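PDB 4RYE: D-alanyl-D-alanine carboxypeptidase DacB2, which acts as a serine-type D,D-carboxypeptidase in vitro and probably cleaves the terminal D-Ala-D-Ala of peptidoglycan stem peptides. Local coordinates for residues T22-G31 against A155-M166. Numbering follows the deposited sequence.
Sequences TWIVADLDSG and AHDLVVIFRAAM
W23 and A155 bring strand 22-27 and helix 155-166 together, with W23 C 3.8 Å from A155 CB. The strand and the helix run in broadly the same direction, 42° apart, with axes 7.7 Å apart at closest approach. The backbones come nearest at this pair, with L28 near R163 further along.

I24 packs over the first turn of the helix. Its CG1 is anti to the backbone N (chi1 -169°), which extends CD1 alongside H156. The other branch, CG2, meets V159 CG1 at 3.6 Å and A155 CB at 3.8 Å. A26 adds a looser apolar touch on V159. Near the start of the helix, a water accepts from both T22 OG1 and A155 N.

Past the strand, the turn 28-31 is held by R163. Its side chain is extended from CG to NE and runs past L28 in the opposite direction. L28 CD1 lies 4.0 Å from R163 CG. R163 NE donates to L28 O at 2.6 Å, and R163 NH2 donates to D29 O at 3.0 Å. Both donors stand above the carbonyl planes. G31 CA lies over one face of the guanidinium, offset toward its rim. D27 OD1 accepts from D29 N at 2.8 Å and from S30 N, an Asx turn and Asx motif. Two carbonyls of a turn fixed in this way are thus presented to one arginine.

The contact is structural packing away from the probable catalytic residues S47, K50 and S102. It lays the helix against the antiparallel sheet of the beta-lactamase-like fold of S11 peptidases, where strand 22-27 lies between 228-237 and 32-37. R228 and R229 form salt bridges with D27 and D29, respectively. V159 also touches A233 of strand 228-237, while M166 packs on helix 169-176.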
loop_
_atom_site.group_PDB
_atom_site.type_symbol
_atom_site.label_atom_id
_atom_site.label_comp_id
_atom_site.label_asym_id
_atom_site.label_seq_id
_atom_site.Cartn_x
_atom_site.Cartn_y
_atom_site.Cartn_z
ATOM N N THR A 22 -6.822 -13.941 1.839
ATOM C CA THR A 22 -7.229 -13.222 3.048
ATOM C C THR A 22 -7.610 -11.808 2.662
ATOM O O THR A 22 -7.080 -11.272 1.703
ATOM C CB THR A 22 -6.116 -13.129 4.120
ATOM O OG1 THR A 22 -5.190 -12.101 3.754
ATOM C CG2 THR A 22 -5.390 -14.485 4.299
ATOM N N TRP A 23 -8.530 -11.207 3.407
ATOM C CA TRP A 23 -8.954 -9.841 3.121
ATOM C C TRP A 23 -9.738 -9.300 4.309
ATOM O O TRP A 23 -10.121 -10.060 5.211
ATOM C CB TRP A 23 -9.785 -9.764 1.820
ATOM C CG TRP A 23 -10.923 -10.765 1.741
ATOM C CD1 TRP A 23 -10.914 -11.972 1.094
ATOM C CD2 TRP A 23 -12.227 -10.636 2.322
ATOM N NE1 TRP A 23 -12.123 -12.599 1.248
ATOM C CE2 TRP A 23 -12.946 -11.802 2.002
ATOM C CE3 TRP A 23 -12.850 -9.648 3.092
ATOM C CZ2 TRP A 23 -14.265 -12.010 2.421
ATOM C CZ3 TRP A 23 -14.159 -9.856 3.514
ATOM C CH2 TRP A 23 -14.847 -11.025 3.180
ATOM N N ILE A 24 -9.962 -7.992 4.314
ATOM C CA ILE A 24 -10.725 -7.346 5.386
ATOM C C ILE A 24 -11.397 -6.120 4.800
ATOM O O ILE A 24 -10.901 -5.549 3.842
ATOM C CB ILE A 24 -9.804 -6.962 6.586
ATOM C CG1 ILE A 24 -10.621 -6.540 7.811
ATOM C CG2 ILE A 24 -8.792 -5.876 6.198
ATOM C CD1 ILE A 24 -9.772 -6.359 9.082
ATOM N N VAL A 25 -12.554 -5.748 5.337
ATOM C CA VAL A 25 -13.246 -4.522 4.947
ATOM C C VAL A 25 -13.526 -3.772 6.233
ATOM O O VAL A 25 -14.151 -4.312 7.152
ATOM C CB VAL A 25 -14.596 -4.797 4.246
ATOM C CG1 VAL A 25 -15.257 -3.476 3.834
ATOM C CG2 VAL A 25 -14.396 -5.680 3.020
ATOM N N ALA A 26 -13.026 -2.549 6.329
ATOM C CA ALA A 26 -13.159 -1.786 7.563
ATOM C C ALA A 26 -13.571 -0.355 7.242
ATOM O O ALA A 26 -13.471 0.090 6.088
ATOM C CB ALA A 26 -11.856 -1.828 8.383
ATOM N N ASP A 27 -14.052 0.352 8.261
ATOM C CA ASP A 27 -14.470 1.739 8.115
ATOM C C ASP A 27 -13.261 2.593 8.482
ATOM O O ASP A 27 -12.710 2.470 9.576
ATOM C CB ASP A 27 -15.651 2.019 9.048
ATOM C CG ASP A 27 -16.198 3.446 8.927
ATOM O OD1 ASP A 27 -15.420 4.421 9.017
ATOM O OD2 ASP A 27 -17.429 3.591 8.771
ATOM N N LEU A 28 -12.848 3.445 7.552
ATOM C CA LEU A 28 -11.653 4.274 7.693
ATOM C C LEU A 28 -11.731 5.220 8.899
ATOM O O LEU A 28 -10.715 5.534 9.529
ATOM C CB LEU A 28 -11.465 5.079 6.400
ATOM C CG LEU A 28 -10.160 5.823 6.138
ATOM C CD1 LEU A 28 -8.982 4.855 6.008
ATOM C CD2 LEU A 28 -10.309 6.670 4.890
ATOM N N ASP A 29 -12.941 5.667 9.224
ATOM C CA ASP A 29 -13.122 6.672 10.266
ATOM C C ASP A 29 -13.406 6.086 11.656
ATOM O O ASP A 29 -12.803 6.501 12.642
ATOM C CB ASP A 29 -14.211 7.672 9.850
ATOM C CG ASP A 29 -13.820 8.459 8.609
ATOM O OD1 ASP A 29 -12.866 9.259 8.699
ATOM O OD2 ASP A 29 -14.448 8.271 7.543
ATOM N N SER A 30 -14.315 5.120 11.734
ATOM C CA SER A 30 -14.718 4.561 13.022
ATOM C C SER A 30 -13.850 3.377 13.462
ATOM O O SER A 30 -13.778 3.069 14.650
ATOM C CB SER A 30 -16.174 4.121 12.971
ATOM O OG SER A 30 -16.296 2.934 12.207
ATOM N N GLY A 31 -13.188 2.724 12.509
ATOM C CA GLY A 31 -12.390 1.542 12.800
ATOM C C GLY A 31 -13.195 0.255 12.955
ATOM O O GLY A 31 -12.625 -0.798 13.277
ATOM N N ALA A 155 -3.993 -8.706 6.662
ATOM C CA ALA A 155 -4.998 -7.807 6.099
ATOM C C ALA A 155 -5.380 -6.741 7.128
ATOM O O ALA A 155 -5.483 -5.554 6.811
ATOM C CB ALA A 155 -6.230 -8.597 5.644
ATOM N N HIS A 156 -5.563 -7.173 8.371
ATOM C CA HIS A 156 -5.831 -6.257 9.477
ATOM C C HIS A 156 -4.730 -5.207 9.637
ATOM O O HIS A 156 -5.014 -4.002 9.661
ATOM C CB HIS A 156 -6.022 -7.043 10.782
ATOM C CG HIS A 156 -6.036 -6.183 12.004
ATOM N ND1 HIS A 156 -4.880 -5.741 12.622
ATOM C CD2 HIS A 156 -7.064 -5.680 12.731
ATOM C CE1 HIS A 156 -5.199 -5.007 13.674
ATOM N NE2 HIS A 156 -6.515 -4.958 13.765
ATOM N N ASP A 157 -3.475 -5.638 9.755
ATOM C CA ASP A 157 -2.396 -4.658 9.892
ATOM C C ASP A 157 -2.268 -3.725 8.687
ATOM O O ASP A 157 -1.949 -2.547 8.845
ATOM C CB ASP A 157 -1.043 -5.336 10.142
ATOM C CG ASP A 157 -0.904 -5.862 11.553
ATOM O OD1 ASP A 157 -1.926 -5.917 12.270
ATOM O OD2 ASP A 157 0.231 -6.237 11.943
ATOM N N LEU A 158 -2.488 -4.248 7.481
ATOM C CA LEU A 158 -2.389 -3.400 6.294
ATOM C C LEU A 158 -3.387 -2.231 6.337
ATOM O O LEU A 158 -3.024 -1.103 6.013
ATOM C CB LEU A 158 -2.537 -4.215 4.992
ATOM C CG LEU A 158 -1.360 -5.126 4.630
ATOM C CD1 LEU A 158 -1.630 -5.852 3.301
ATOM C CD2 LEU A 158 -0.071 -4.318 4.540
ATOM N N VAL A 159 -4.628 -2.486 6.735
ATOM C CA VAL A 159 -5.607 -1.393 6.793
ATOM C C VAL A 159 -5.320 -0.453 7.958
ATOM O O VAL A 159 -5.609 0.733 7.884
ATOM C CB VAL A 159 -7.095 -1.866 6.788
ATOM C CG1 VAL A 159 -7.394 -2.668 5.528
ATOM C CG2 VAL A 159 -7.465 -2.669 8.040
ATOM N N VAL A 160 -4.744 -0.985 9.028
ATOM C CA VAL A 160 -4.327 -0.149 10.144
ATOM C C VAL A 160 -3.235 0.800 9.671
ATOM O O VAL A 160 -3.240 2.004 9.979
ATOM C CB VAL A 160 -3.841 -1.017 11.327
ATOM C CG1 VAL A 160 -3.113 -0.163 12.375
ATOM C CG2 VAL A 160 -5.038 -1.760 11.958
ATOM N N ILE A 161 -2.297 0.270 8.902
ATOM C CA ILE A 161 -1.203 1.099 8.390
ATOM C C ILE A 161 -1.727 2.100 7.359
ATOM O O ILE A 161 -1.362 3.280 7.383
ATOM C CB ILE A 161 -0.083 0.210 7.787
ATOM C CG1 ILE A 161 0.706 -0.457 8.919
ATOM C CG2 ILE A 161 0.856 1.023 6.896
ATOM C CD1 ILE A 161 1.437 -1.744 8.524
ATOM N N PHE A 162 -2.604 1.644 6.469
ATOM C CA PHE A 162 -3.153 2.536 5.454
ATOM C C PHE A 162 -4.014 3.656 6.040
ATOM O O PHE A 162 -4.070 4.770 5.511
ATOM C CB PHE A 162 -3.977 1.754 4.439
ATOM C CG PHE A 162 -4.089 2.446 3.115
ATOM C CD1 PHE A 162 -3.044 2.398 2.211
ATOM C CD2 PHE A 162 -5.234 3.149 2.774
ATOM C CE1 PHE A 162 -3.136 3.039 0.978
ATOM C CE2 PHE A 162 -5.337 3.798 1.543
ATOM C CZ PHE A 162 -4.282 3.741 0.646
ATOM N N ARG A 163 -4.720 3.335 7.106
ATOM C CA ARG A 163 -5.561 4.302 7.798
ATOM C C ARG A 163 -4.705 5.433 8.368
ATOM O O ARG A 163 -5.074 6.612 8.297
ATOM C CB ARG A 163 -6.318 3.580 8.913
ATOM C CG ARG A 163 -7.325 4.412 9.641
ATOM C CD ARG A 163 -8.192 3.510 10.508
ATOM N NE ARG A 163 -9.175 4.284 11.247
ATOM C CZ ARG A 163 -9.507 4.052 12.508
ATOM N NH1 ARG A 163 -8.925 3.060 13.180
ATOM N NH2 ARG A 163 -10.409 4.823 13.095
ATOM N N ALA A 164 -3.550 5.073 8.917
ATOM C CA ALA A 164 -2.620 6.073 9.438
ATOM C C ALA A 164 -2.075 6.930 8.301
ATOM O O ALA A 164 -1.917 8.148 8.444
ATOM C CB ALA A 164 -1.471 5.401 10.207
ATOM N N ALA A 165 -1.773 6.295 7.170
ATOM C CA ALA A 165 -1.235 7.016 6.028
ATOM C C ALA A 165 -2.261 7.983 5.441
ATOM O O ALA A 165 -1.920 9.102 5.077
ATOM C CB ALA A 165 -0.725 6.045 4.956
HETATM N N MSE A 166 -3.516 7.558 5.356
HETATM C CA MSE A 166 -4.578 8.398 4.800
HETATM C C MSE A 166 -4.849 9.639 5.636
HETATM O O MSE A 166 -5.400 10.628 5.140
HETATM C CB MSE A 166 -5.871 7.596 4.636
HETATM C CG MSE A 166 -5.843 6.619 3.456
HETATM SE SE MSE A 166 -5.570 7.506 1.717
HETATM C CE MSE A 166 -7.006 8.819 1.824
HETATM O O HOH W 1 -4.332 -11.691 6.533
HETATM O O HOH W 2 -11.090 3.814 16.374
#